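Local coordinates for protein putative adhesin (PDB 3PET) that is of unproven function but, as a putative lipoprotein with a right-handed beta-helix fold of the auto-transporter adhesin head family, probably takes part in cell adhesion, at residues 11-16 and 43-48; 16-21 and 58-63; 23-28 and 64-69; 30-35 and 83-88. All coordinates share one frame; numbering follows the deposited sequence.

How the contacts relate
All four contacts lie at the N-terminal end of a right-handed beta-helix, with centres 10 to 15 Å apart. Contact 1 pairs strand 11-16 with strand 43-47. Contact 2 carries the chain on from Tyr16, which both share, and lays a loop over strand 56-61. Contact 3 joins strands 23-26 and 64-69, and contact 4 joins strands 31-36 and 82-87. All four first segments come in this order before any of the second ones, which follow in the same order, and every pair of contacts crosses. Strand 43-47 also pairs with 82-87, and 56-61 with 64-69, both antiparallel. The antiparallel end therefore gives way to parallel coils, and Leu44, Val58, Leu65, Leu67 and Ile85 meet between them.

Contact 1 (11-16 and 43-48); sequences LITRDY and DLQIYG
Tyr16 packs across Leu44 and Ile46 where strand 11-16 runs antiparallel to strand 43-47. Its CB lies 4.0 Å from Leu44 CD2. CG sits beside Leu44 CD2 as well. CD1 touches Leu44 CD2 at 3.8 Å, and Leu44 O lies at this edge of the ring, close to the ring plane. Further out, CE1 meets Ile46 CD1 at 3.6 Å. CZ and OH remain close to the same methyl. A chi1 of -48° sets CG beside the backbone N and swings the ring back along its own strand, over Leu44 and Ile46.

The backbones are joined by five hydrogen bonds. Ile12 pairs with Gly48 and Arg14 with Ile46, each through two bonds. Tyr16 N adds a nearly straight bond to Leu44 O (2.9 Å, N-H...O angle 178°). Gly48 has backbone angles that call for glycine, at a corner where the chain leaves this sheet.

The other face carries Thr13, Asp15, Gln45 and Tyr47. Thr13 OG1 approaches the edge of the Tyr47 ring, 3.3 Å from CD1. The far end of that ring reaches Leu11, with Tyr47 OH 3.3 Å from Leu11 CD1.

Asp15 OD1 comes 2.5 Å from Asp43 OD1, and the two carboxylate planes stand 77° apart. Strand 82-87 continues the pairing beyond 43-47, on the side away from 11-16. The contact closes the N-terminal end of the beta-helix with an antiparallel pair. Two acid oxygens this close imply that one of the two carboxyl groups probably holds a proton.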
loop_
_atom_site.group_PDB
_atom_site.type_symbol
_atom_site.label_atom_id
_atom_site.label_comp_id
_atom_site.label_asym_id
_atom_site.label_seq_id
_atom_site.Cartn_x
_atom_site.Cartn_y
_atom_site.Cartn_z
ATOM N N LEU A 11 27.905 -14.521 -13.390
ATOM C CA LEU A 11 27.037 -14.761 -12.244
ATOM C C LEU A 11 27.840 -15.450 -11.167
ATOM O O LEU A 11 28.476 -16.480 -11.413
ATOM C CB LEU A 11 25.789 -15.571 -12.644
ATOM C CG LEU A 11 24.982 -14.998 -13.826
ATOM C CD1 LEU A 11 23.805 -15.882 -14.129
ATOM C CD2 LEU A 11 24.488 -13.573 -13.541
ATOM N N ILE A 12 27.873 -14.827 -9.988
ATOM C CA ILE A 12 28.649 -15.317 -8.860
ATOM C C ILE A 12 27.800 -15.488 -7.619
ATOM O O ILE A 12 26.701 -14.929 -7.508
ATOM C CB ILE A 12 29.834 -14.332 -8.537
ATOM C CG1 ILE A 12 29.317 -12.969 -8.015
ATOM C CG2 ILE A 12 30.829 -14.169 -9.711
ATOM C CD1 ILE A 12 30.096 -12.356 -6.899
ATOM N N THR A 13 28.349 -16.243 -6.668
ATOM C CA THR A 13 27.865 -16.330 -5.313
ATOM C C THR A 13 28.974 -15.780 -4.444
ATOM O O THR A 13 30.112 -16.283 -4.461
ATOM C CB THR A 13 27.434 -17.734 -4.873
ATOM O OG1 THR A 13 26.339 -18.174 -5.661
ATOM C CG2 THR A 13 27.015 -17.768 -3.413
ATOM N N ARG A 14 28.650 -14.737 -3.696
ATOM C CA ARG A 14 29.602 -14.184 -2.750
ATOM C C ARG A 14 29.196 -14.667 -1.364
ATOM O O ARG A 14 28.029 -14.553 -0.974
ATOM C CB ARG A 14 29.677 -12.657 -2.849
ATOM C CG ARG A 14 30.733 -12.031 -1.961
ATOM C CD ARG A 14 31.043 -10.633 -2.446
ATOM N NE ARG A 14 31.847 -9.879 -1.486
ATOM C CZ ARG A 14 32.247 -8.624 -1.671
ATOM N NH1 ARG A 14 31.940 -7.980 -2.790
ATOM N NH2 ARG A 14 32.967 -8.007 -0.741
ATOM N N ASP A 15 30.141 -15.262 -0.653
ATOM C CA ASP A 15 29.905 -15.772 0.689
ATOM C C ASP A 15 30.519 -14.807 1.686
ATOM O O ASP A 15 31.700 -14.458 1.567
ATOM C CB ASP A 15 30.485 -17.185 0.844
ATOM C CG ASP A 15 30.148 -17.869 2.153
ATOM O OD1 ASP A 15 29.193 -17.445 2.810
ATOM O OD2 ASP A 15 30.832 -18.851 2.501
ATOM N N TYR A 16 29.705 -14.346 2.649
ATOM C CA TYR A 16 30.132 -13.442 3.713
ATOM C C TYR A 16 30.092 -14.203 5.030
ATOM O O TYR A 16 29.013 -14.617 5.503
ATOM C CB TYR A 16 29.243 -12.176 3.786
ATOM C CG TYR A 16 28.994 -11.472 2.464
ATOM C CD1 TYR A 16 28.101 -11.992 1.530
ATOM C CD2 TYR A 16 29.590 -10.246 2.178
ATOM C CE1 TYR A 16 27.860 -11.350 0.317
ATOM C CE2 TYR A 16 29.347 -9.583 0.965
ATOM C CZ TYR A 16 28.453 -10.126 0.052
ATOM O OH TYR A 16 28.183 -9.507 -1.156
ATOM N N ASP A 43 25.343 -17.954 8.107
ATOM C CA ASP A 43 25.904 -17.727 6.784
ATOM C C ASP A 43 25.067 -16.738 5.981
ATOM O O ASP A 43 23.864 -16.588 6.196
ATOM C CB ASP A 43 26.052 -19.064 6.013
ATOM C CG ASP A 43 26.926 -18.940 4.770
ATOM O OD1 ASP A 43 28.054 -18.365 4.880
ATOM O OD2 ASP A 43 26.444 -19.299 3.672
ATOM N N LEU A 44 25.749 -16.024 5.084
ATOM C CA LEU A 44 25.149 -15.082 4.167
ATOM C C LEU A 44 25.755 -15.287 2.814
ATOM O O LEU A 44 26.984 -15.218 2.666
ATOM C CB LEU A 44 25.332 -13.614 4.627
ATOM C CG LEU A 44 24.868 -12.546 3.614
ATOM C CD1 LEU A 44 23.335 -12.538 3.439
ATOM C CD2 LEU A 44 25.378 -11.190 3.990
ATOM N N GLN A 45 24.887 -15.562 1.820
ATOM C CA GLN A 45 25.308 -15.693 0.430
ATOM C C GLN A 45 24.485 -14.799 -0.430
ATOM O O GLN A 45 23.262 -14.710 -0.256
ATOM C CB GLN A 45 25.227 -17.134 -0.094
ATOM C CG GLN A 45 26.003 -18.119 0.757
ATOM C CD GLN A 45 26.125 -19.475 0.144
ATOM O OE1 GLN A 45 25.269 -19.940 -0.627
ATOM N NE2 GLN A 45 27.196 -20.153 0.514
ATOM N N ILE A 46 25.151 -14.129 -1.369
ATOM C CA ILE A 46 24.469 -13.255 -2.323
ATOM C C ILE A 46 24.847 -13.726 -3.721
ATOM O O ILE A 46 26.028 -13.818 -4.062
ATOM C CB ILE A 46 24.706 -11.743 -2.086
ATOM C CG1 ILE A 46 24.251 -11.349 -0.632
ATOM C CG2 ILE A 46 23.914 -10.916 -3.139
ATOM C CD1 ILE A 46 24.608 -9.950 -0.130
ATOM N N TYR A 47 23.821 -14.069 -4.501
ATOM C CA TYR A 47 23.942 -14.548 -5.871
ATOM C C TYR A 47 23.473 -13.491 -6.853
ATOM O O TYR A 47 22.436 -12.868 -6.646
ATOM C CB TYR A 47 23.126 -15.834 -6.057
ATOM C CG TYR A 47 23.115 -16.352 -7.481
ATOM C CD1 TYR A 47 24.146 -17.164 -7.960
ATOM C CD2 TYR A 47 22.100 -15.995 -8.366
ATOM C CE1 TYR A 47 24.166 -17.614 -9.283
ATOM C CE2 TYR A 47 22.109 -16.444 -9.696
ATOM C CZ TYR A 47 23.140 -17.266 -10.142
ATOM O OH TYR A 47 23.186 -17.746 -11.439
ATOM N N GLY A 48 24.188 -13.344 -7.955
ATOM C CA GLY A 48 23.776 -12.432 -9.011
ATOM C C GLY A 48 24.959 -12.009 -9.834
ATOM O O GLY A 48 26.066 -12.526 -9.625
#

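Contact 2 (16-21 and 58-63); sequences YKVKEF and VAVKDN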
loop_
_atom_site.group_PDB
_atom_site.type_symbol
_atom_site.label_atom_id
_atom_site.label_comp_id
_atom_site.label_asym_id
_atom_site.label_seq_id
_atom_site.Cartn_x
_atom_site.Cartn_y
_atom_site.Cartn_z
ATOM N N TYR A 16 29.705 -14.346 2.649
ATOM C CA TYR A 16 30.132 -13.442 3.713
ATOM C C TYR A 16 30.092 -14.203 5.030
ATOM O O TYR A 16 29.013 -14.617 5.503
ATOM C CB TYR A 16 29.243 -12.176 3.786
ATOM C CG TYR A 16 28.994 -11.472 2.464
ATOM C CD1 TYR A 16 28.101 -11.992 1.530
ATOM C CD2 TYR A 16 29.590 -10.246 2.178
ATOM C CE1 TYR A 16 27.860 -11.350 0.317
ATOM C CE2 TYR A 16 29.347 -9.583 0.965
ATOM C CZ TYR A 16 28.453 -10.126 0.052
ATOM O OH TYR A 16 28.183 -9.507 -1.156
ATOM N N LYS A 17 31.262 -14.409 5.616
ATOM C CA LYS A 17 31.369 -15.110 6.894
ATOM C C LYS A 17 31.094 -14.087 7.986
ATOM O O LYS A 17 32.009 -13.461 8.517
ATOM C CB LYS A 17 32.744 -15.784 7.044
ATOM N N VAL A 18 29.817 -13.844 8.234
ATOM C CA VAL A 18 29.346 -12.853 9.200
ATOM C C VAL A 18 29.283 -13.461 10.609
ATOM O O VAL A 18 29.182 -14.682 10.762
ATOM C CB VAL A 18 27.960 -12.299 8.755
ATOM C CG1 VAL A 18 28.074 -11.518 7.456
ATOM C CG2 VAL A 18 26.917 -13.409 8.610
ATOM N N LYS A 19 29.314 -12.594 11.625
ATOM C CA LYS A 19 29.122 -12.954 13.027
ATOM C C LYS A 19 27.677 -13.424 13.205
ATOM O O LYS A 19 26.825 -13.056 12.391
ATOM C CB LYS A 19 29.373 -11.731 13.930
ATOM C CG LYS A 19 30.830 -11.408 14.186
ATOM C CD LYS A 19 30.934 -10.505 15.405
ATOM C CE LYS A 19 32.219 -9.735 15.452
ATOM N NZ LYS A 19 32.097 -8.579 16.368
ATOM N N GLU A 20 27.382 -14.181 14.269
ATOM C CA GLU A 20 26.005 -14.628 14.471
ATOM C C GLU A 20 25.091 -13.425 14.796
ATOM O O GLU A 20 25.508 -12.462 15.438
ATOM C CB GLU A 20 25.906 -15.722 15.532
ATOM C CG GLU A 20 24.499 -16.313 15.608
ATOM C CD GLU A 20 24.326 -17.491 16.543
ATOM O OE1 GLU A 20 25.344 -18.117 16.905
ATOM O OE2 GLU A 20 23.168 -17.805 16.893
ATOM N N PHE A 21 23.867 -13.480 14.273
ATOM C CA PHE A 21 22.827 -12.469 14.426
ATOM C C PHE A 21 21.502 -13.180 14.649
ATOM O O PHE A 21 21.370 -14.358 14.281
ATOM C CB PHE A 21 22.764 -11.559 13.157
ATOM C CG PHE A 21 22.547 -12.331 11.875
ATOM C CD1 PHE A 21 21.268 -12.718 11.487
ATOM C CD2 PHE A 21 23.630 -12.753 11.106
ATOM C CE1 PHE A 21 21.078 -13.499 10.343
ATOM C CE2 PHE A 21 23.434 -13.530 9.961
ATOM C CZ PHE A 21 22.165 -13.897 9.592
ATOM N N VAL A 58 27.476 -5.041 3.652
ATOM C CA VAL A 58 27.108 -6.037 4.657
ATOM C C VAL A 58 27.791 -5.728 5.985
ATOM O O VAL A 58 28.980 -5.463 5.995
ATOM C CB VAL A 58 27.536 -7.439 4.116
ATOM C CG1 VAL A 58 27.377 -8.536 5.184
ATOM C CG2 VAL A 58 26.764 -7.806 2.837
ATOM N N ALA A 59 27.061 -5.819 7.103
ATOM C CA ALA A 59 27.623 -5.625 8.448
ATOM C C ALA A 59 26.752 -6.263 9.493
ATOM O O ALA A 59 25.532 -6.239 9.380
ATOM C CB ALA A 59 27.775 -4.131 8.772
ATOM N N VAL A 60 27.375 -6.812 10.532
ATOM C CA VAL A 60 26.645 -7.318 11.691
ATOM C C VAL A 60 26.993 -6.372 12.837
ATOM O O VAL A 60 28.161 -6.145 13.134
ATOM C CB VAL A 60 26.885 -8.818 12.042
ATOM C CG1 VAL A 60 26.184 -9.185 13.356
ATOM C CG2 VAL A 60 26.402 -9.727 10.908
ATOM N N LYS A 61 25.978 -5.806 13.446
ATOM C CA LYS A 61 26.099 -4.853 14.552
ATOM C C LYS A 61 24.908 -5.065 15.483
ATOM O O LYS A 61 23.787 -5.180 14.984
ATOM C CB LYS A 61 26.130 -3.440 13.948
ATOM C CG LYS A 61 26.012 -2.258 14.886
ATOM C CD LYS A 61 26.748 -1.027 14.310
ATOM C CE LYS A 61 26.497 -0.765 12.833
ATOM N NZ LYS A 61 27.276 0.397 12.328
ATOM N N ASP A 62 25.139 -5.088 16.819
ATOM C CA ASP A 62 24.132 -5.308 17.872
ATOM C C ASP A 62 23.180 -6.470 17.503
ATOM O O ASP A 62 21.946 -6.323 17.490
ATOM C CB ASP A 62 23.366 -4.018 18.287
ATOM C CG ASP A 62 22.836 -3.119 17.188
ATOM O OD1 ASP A 62 21.890 -3.532 16.489
ATOM O OD2 ASP A 62 23.298 -1.958 17.095
ATOM N N ASN A 63 23.784 -7.647 17.203
ATOM C CA ASN A 63 23.121 -8.911 16.854
ATOM C C ASN A 63 22.184 -8.782 15.625
ATOM O O ASN A 63 21.309 -9.623 15.421
ATOM C CB ASN A 63 22.373 -9.482 18.083
ATOM C CG ASN A 63 23.325 -9.893 19.204
ATOM O OD1 ASN A 63 24.449 -10.329 18.976
ATOM N ND2 ASN A 63 22.912 -9.757 20.442
HETATM O O HOH W 1 26.659 -10.678 17.137
#
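Val58 and Val60 form two bumps on strand 56-61 that press against the loop 16-21, at the N-terminal end of the right-handed beta-helix. No direct hydrogen bond links the two segments, so the fit rests mainly on shape.

The CG2 methyl of Val58 sits over one face of the Tyr16 ring in a CH-pi contact. It is 3.9 Å from the ring centroid and 22° off the normal, so it lies somewhat toward the rim. The other methyl, Val58 CG1, turns to Val18 CG1 at 3.8 Å. Val58 thus fits between the tyrosine face and Val18.

Val60 fills the next hollow along. Its CG2 rests against Val18 CB at 3.7 Å and is equally near Lys19 O. The same methyl approaches Phe21 CD2 obliquely, at 4.1 Å. Val60 CG1 lies against the carbonyl oxygens of Lys19 and Glu20. For Val60, a chi1 of 174° points CG2 at Val18 and Phe21 and CG1 at the backbone of Lys19 and Glu20.

Within the loop, an inverse gamma turn centred on Lys17 brings Val18 round to the strand, with a weak bond from Val18 N to Tyr16 O. Phe21 turns its ring inward to Leu65, Ile85 and Ser87, and the edge of that ring meets Val18 CG2. Its CB stays behind near Asn63 O. At this end a single water bridges the segments, donating to Glu20 O at 2.7 Å and to Asn63 OD1 at 2.9 Å.

Contact 3 (23-28 and 64-69); sequences KIDAGT and TLFLSI
Asp25 and Leu67 bury much of the surface where strands 23-26 and 64-69 run parallel, as neighbouring coils do in a right-handed beta-helix. Four backbone hydrogen bonds join the strands. Asp25 sits in the middle of them: its N donates to Leu65 O, and its O accepts from Leu67 N at 2.9 Å.

The Asp25 side chain stands beside the Phe66 ring. Its CB is 3.6 Å from Phe66 CD1, and the carboxylate is turned 39° from the ring plane. With CG anti to the backbone N (chi1 -173°), the group extends along the ring's CD1-CE1 side. OD2 forms a salt bridge with Lys96, on the next coil. Thr64 CG2 lies over one face of the Phe66 ring, 3.7 Å above its plane, and also touches Asp25 CB.

Leu67 lies on the inward face with Ile24, Leu65 and Ala26. Its CB packs against Thr28 CG2 at 3.7 Å, and its CD1 reaches Ala26 CB at 4.2 Å. Leu67 also touches Ile83 of strand 82-87 and Val58 of strand 56-61. Leu67 O accepts from Gly27 N, which carries the backbone pairing past the end of strand 23-26.

Thr64 meets the bent chain of Lys23, with OG1 3.3 Å from Lys23 CE, while that hydroxyl is hydrogen-bonded to Asp62 O. Where the segments separate, a water donates to Gly27 O at 3.0 Å and accepts from Ile69 N.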
loop_
_atom_site.group_PDB
_atom_site.type_symbol
_atom_site.label_atom_id
_atom_site.label_comp_id
_atom_site.label_asym_id
_atom_site.label_seq_id
_atom_site.Cartn_x
_atom_site.Cartn_y
_atom_site.Cartn_z
ATOM N N LYS A 23 18.616 -10.999 14.081
ATOM C CA LYS A 23 17.781 -9.984 13.446
ATOM C C LYS A 23 18.345 -9.622 12.089
ATOM O O LYS A 23 19.558 -9.649 11.890
ATOM C CB LYS A 23 17.640 -8.709 14.312
ATOM C CG LYS A 23 16.878 -8.901 15.620
ATOM C CD LYS A 23 16.802 -7.613 16.456
ATOM C CE LYS A 23 18.079 -7.163 17.199
ATOM N NZ LYS A 23 18.506 -8.091 18.303
ATOM N N ILE A 24 17.445 -9.288 11.152
ATOM C CA ILE A 24 17.792 -8.893 9.792
ATOM C C ILE A 24 17.195 -7.525 9.533
ATOM O O ILE A 24 16.004 -7.308 9.803
ATOM C CB ILE A 24 17.311 -9.933 8.728
ATOM C CG1 ILE A 24 17.952 -11.338 8.953
ATOM C CG2 ILE A 24 17.572 -9.413 7.260
ATOM C CD1 ILE A 24 17.087 -12.493 8.378
ATOM N N ASP A 25 18.017 -6.609 8.979
ATOM C CA ASP A 25 17.599 -5.270 8.576
ATOM C C ASP A 25 18.106 -5.069 7.164
ATOM O O ASP A 25 19.316 -4.935 6.958
ATOM C CB ASP A 25 18.115 -4.215 9.567
ATOM C CG ASP A 25 17.600 -2.811 9.317
ATOM O OD1 ASP A 25 17.804 -2.292 8.203
ATOM O OD2 ASP A 25 17.079 -2.203 10.257
ATOM N N ALA A 26 17.191 -5.098 6.170
ATOM C CA ALA A 26 17.613 -5.057 4.776
ATOM C C ALA A 26 16.960 -3.916 3.969
ATOM O O ALA A 26 15.730 -3.752 3.996
ATOM C CB ALA A 26 17.318 -6.403 4.120
ATOM N N GLY A 27 17.812 -3.173 3.255
ATOM C CA GLY A 27 17.424 -2.061 2.386
ATOM C C GLY A 27 17.950 -2.299 0.983
ATOM O O GLY A 27 18.382 -1.386 0.290
ATOM N N THR A 28 17.919 -3.552 0.565
ATOM C CA THR A 28 18.447 -3.979 -0.719
ATOM C C THR A 28 17.358 -4.207 -1.740
ATOM O O THR A 28 16.159 -4.142 -1.428
ATOM C CB THR A 28 19.227 -5.302 -0.497
ATOM O OG1 THR A 28 18.394 -6.169 0.260
ATOM C CG2 THR A 28 20.541 -5.089 0.221
ATOM N N THR A 64 22.432 -7.783 14.775
ATOM C CA THR A 64 21.614 -7.534 13.587
ATOM C C THR A 64 22.450 -7.566 12.335
ATOM O O THR A 64 23.488 -6.917 12.262
ATOM C CB THR A 64 20.890 -6.172 13.697
ATOM O OG1 THR A 64 20.243 -6.074 14.959
ATOM C CG2 THR A 64 19.888 -5.926 12.567
ATOM N N LEU A 65 21.971 -8.301 11.335
ATOM C CA LEU A 65 22.575 -8.313 10.019
ATOM C C LEU A 65 21.988 -7.139 9.247
ATOM O O LEU A 65 20.770 -7.105 9.016
ATOM C CB LEU A 65 22.296 -9.648 9.291
ATOM C CG LEU A 65 22.737 -9.721 7.826
ATOM C CD1 LEU A 65 24.276 -9.663 7.698
ATOM C CD2 LEU A 65 22.204 -10.984 7.173
ATOM N N PHE A 66 22.848 -6.176 8.852
ATOM C CA PHE A 66 22.433 -5.020 8.061
ATOM C C PHE A 66 22.881 -5.194 6.632
ATOM O O PHE A 66 24.064 -5.377 6.383
ATOM C CB PHE A 66 23.008 -3.707 8.641
ATOM C CG PHE A 66 22.413 -3.279 9.962
ATOM C CD1 PHE A 66 21.272 -2.490 10.005
ATOM C CD2 PHE A 66 23.023 -3.618 11.155
ATOM C CE1 PHE A 66 20.733 -2.081 11.237
ATOM C CE2 PHE A 66 22.508 -3.180 12.371
ATOM C CZ PHE A 66 21.361 -2.431 12.408
ATOM N N LEU A 67 21.946 -5.115 5.696
ATOM C CA LEU A 67 22.222 -5.182 4.263
ATOM C C LEU A 67 21.796 -3.848 3.660
ATOM O O LEU A 67 20.662 -3.445 3.828
ATOM C CB LEU A 67 21.474 -6.361 3.608
ATOM C CG LEU A 67 21.659 -7.754 4.229
ATOM C CD1 LEU A 67 20.718 -8.757 3.583
ATOM C CD2 LEU A 67 23.127 -8.239 4.107
ATOM N N SER A 68 22.721 -3.128 3.038
ATOM C CA SER A 68 22.410 -1.825 2.470
ATOM C C SER A 68 23.016 -1.670 1.088
ATOM O O SER A 68 23.772 -2.532 0.638
ATOM C CB SER A 68 22.908 -0.719 3.391
ATOM O OG SER A 68 24.303 -0.849 3.589
ATOM N N ILE A 69 22.647 -0.576 0.392
ATOM C CA ILE A 69 23.143 -0.243 -0.948
ATOM C C ILE A 69 23.454 1.236 -1.016
ATOM O O ILE A 69 22.962 2.016 -0.192
ATOM C CB ILE A 69 22.142 -0.656 -2.087
ATOM C CG1 ILE A 69 20.797 0.100 -1.986
ATOM C CG2 ILE A 69 21.922 -2.172 -2.125
ATOM C CD1 ILE A 69 20.034 0.225 -3.281
HETATM O O HOH W 2 19.893 -1.992 6.115
HETATM O O HOH W 3 20.043 0.659 1.640
#

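Contact 4 (30-35 and 83-88); sequences GNIYYT and ITITSP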
loop_
_atom_site.group_PDB
_atom_site.type_symbol
_atom_site.label_atom_id
_atom_site.label_comp_id
_atom_site.label_asym_id
_atom_site.label_seq_id
_atom_site.Cartn_x
_atom_site.Cartn_y
_atom_site.Cartn_z
ATOM N N GLY A 30 16.208 -7.236 -4.254
ATOM C CA GLY A 30 16.368 -8.667 -4.489
ATOM C C GLY A 30 15.608 -9.487 -3.482
ATOM O O GLY A 30 15.307 -9.007 -2.379
ATOM N N ASN A 31 15.322 -10.743 -3.848
ATOM C CA ASN A 31 14.549 -11.633 -2.992
ATOM C C ASN A 31 15.421 -12.230 -1.937
ATOM O O ASN A 31 16.591 -12.558 -2.196
ATOM C CB ASN A 31 13.851 -12.719 -3.814
ATOM C CG ASN A 31 12.814 -12.145 -4.749
ATOM O OD1 ASN A 31 12.150 -11.155 -4.453
ATOM N ND2 ASN A 31 12.696 -12.716 -5.926
ATOM N N ILE A 32 14.854 -12.365 -0.738
ATOM C CA ILE A 32 15.576 -12.920 0.409
ATOM C C ILE A 32 14.965 -14.244 0.829
ATOM O O ILE A 32 13.742 -14.336 0.988
ATOM C CB ILE A 32 15.608 -11.920 1.590
ATOM C CG1 ILE A 32 16.373 -10.630 1.188
ATOM C CG2 ILE A 32 16.185 -12.586 2.873
ATOM C CD1 ILE A 32 16.210 -9.445 2.158
ATOM N N TYR A 33 15.830 -15.251 1.065
ATOM C CA TYR A 33 15.401 -16.570 1.515
ATOM C C TYR A 33 16.116 -16.862 2.819
ATOM O O TYR A 33 17.339 -17.017 2.836
ATOM C CB TYR A 33 15.693 -17.654 0.438
ATOM C CG TYR A 33 14.885 -17.466 -0.831
ATOM C CD1 TYR A 33 15.325 -16.613 -1.845
ATOM C CD2 TYR A 33 13.641 -18.072 -0.983
ATOM C CE1 TYR A 33 14.561 -16.405 -2.999
ATOM C CE2 TYR A 33 12.886 -17.893 -2.143
ATOM C CZ TYR A 33 13.339 -17.048 -3.139
ATOM O OH TYR A 33 12.573 -16.889 -4.267
ATOM N N TYR A 34 15.365 -16.899 3.917
ATOM C CA TYR A 34 15.937 -17.203 5.219
ATOM C C TYR A 34 15.687 -18.683 5.563
ATOM O O TYR A 34 14.589 -19.203 5.346
ATOM C CB TYR A 34 15.396 -16.269 6.328
ATOM C CG TYR A 34 15.850 -16.692 7.709
ATOM C CD1 TYR A 34 17.108 -16.325 8.197
ATOM C CD2 TYR A 34 15.065 -17.538 8.496
ATOM C CE1 TYR A 34 17.564 -16.771 9.438
ATOM C CE2 TYR A 34 15.518 -18.000 9.734
ATOM C CZ TYR A 34 16.769 -17.616 10.197
ATOM O OH TYR A 34 17.219 -18.088 11.404
ATOM N N THR A 35 16.711 -19.335 6.106
ATOM C CA THR A 35 16.673 -20.705 6.592
ATOM C C THR A 35 17.163 -20.714 8.038
ATOM O O THR A 35 18.202 -20.126 8.339
ATOM C CB THR A 35 17.544 -21.645 5.714
ATOM O OG1 THR A 35 17.089 -21.583 4.361
ATOM C CG2 THR A 35 17.503 -23.125 6.211
ATOM N N ILE A 83 19.362 -13.332 -2.291
ATOM C CA ILE A 83 20.041 -13.223 -1.004
ATOM C C ILE A 83 19.614 -14.417 -0.148
ATOM O O ILE A 83 18.435 -14.573 0.131
ATOM C CB ILE A 83 19.738 -11.846 -0.330
ATOM C CG1 ILE A 83 20.223 -10.672 -1.229
ATOM C CG2 ILE A 83 20.357 -11.773 1.087
ATOM C CD1 ILE A 83 19.527 -9.280 -0.964
ATOM N N THR A 84 20.570 -15.259 0.256
ATOM C CA THR A 84 20.319 -16.453 1.044
ATOM C C THR A 84 20.927 -16.227 2.419
ATOM O O THR A 84 22.131 -15.975 2.548
ATOM C CB THR A 84 20.854 -17.680 0.292
ATOM O OG1 THR A 84 20.046 -17.833 -0.874
ATOM C CG2 THR A 84 20.771 -18.964 1.112
ATOM N N ILE A 85 20.070 -16.280 3.451
ATOM C CA ILE A 85 20.485 -16.015 4.831
ATOM C C ILE A 85 20.180 -17.233 5.724
ATOM O O ILE A 85 19.121 -17.850 5.602
ATOM C CB ILE A 85 19.769 -14.736 5.367
ATOM C CG1 ILE A 85 19.884 -13.532 4.392
ATOM C CG2 ILE A 85 20.277 -14.358 6.781
ATOM C CD1 ILE A 85 19.196 -12.177 4.892
ATOM N N THR A 86 21.113 -17.578 6.612
ATOM C CA THR A 86 20.874 -18.653 7.563
ATOM C C THR A 86 21.532 -18.318 8.883
ATOM O O THR A 86 22.634 -17.770 8.928
ATOM C CB THR A 86 21.226 -20.081 7.044
ATOM O OG1 THR A 86 20.889 -21.035 8.064
ATOM C CG2 THR A 86 22.649 -20.250 6.639
ATOM N N SER A 87 20.819 -18.649 9.963
ATOM C CA SER A 87 21.282 -18.468 11.331
ATOM C C SER A 87 20.561 -19.471 12.252
ATOM O O SER A 87 19.483 -19.936 11.886
ATOM C CB SER A 87 21.050 -17.031 11.792
ATOM O OG SER A 87 19.662 -16.778 11.970
ATOM N N PRO A 88 21.110 -19.803 13.449
ATOM C CA PRO A 88 20.399 -20.732 14.349
ATOM C C PRO A 88 19.074 -20.159 14.895
ATOM O O PRO A 88 18.149 -20.927 15.167
ATOM C CB PRO A 88 21.413 -20.954 15.480
ATOM C CG PRO A 88 22.756 -20.666 14.843
ATOM C CD PRO A 88 22.432 -19.449 14.006
#
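Ile32 and Ile83 run alongside each other on the inward face of two parallel strands. Ile32 CG1 is 3.9 Å from Ile83 CB. The CG2 branch of Ile32 reaches the next residue on the same face of the partner strand, Ile85, touching its CD1 at 3.6 Å. Ile85 turns its other branch, CG2, to the edge of the Tyr34 ring, beside CD1.

That ring is held at its far end. Tyr34 OH donates to Ser87 OG at 2.8 Å, and the serine oxygen approaches the ring rim almost in its plane. The extended placement of the ring, with CG anti to the backbone N (chi1 173°), carries the hydroxyl along the strand to Ser87. Ser87 OG is also bonded to Thr89 O, so a second-shell backbone oxygen fixes the tyrosine's partner.

Backbone bonds set the register. Tyr33 N donates to Ile83 O, Ile85 N to Tyr33 O and Thr35 N to Ile85 O. At the end of the pairing, Thr35 O accepts from Thr86 OG1 at 2.8 Å, with the hydroxyl oxygen 51° out of the carbonyl plane. Its second bond, from Ser87 N, is weak at 3.4 Å. At the start, Gly30 has backbone angles that demand glycine, and Asn31 OD1 is bonded to Asp100 N.

On the outward face, the Tyr33 ring stacks with His102 of strand 101-103, which is the next parallel strand beyond 31-36. Strand 43-47 pairs antiparallel with the far side of 82-87. Inward, Ile83 and Ile85 pack against Leu67 and Leu65 of strand 64-69, while Ile32 and Tyr34 meet Ala26 and Ile24 of strand 23-26.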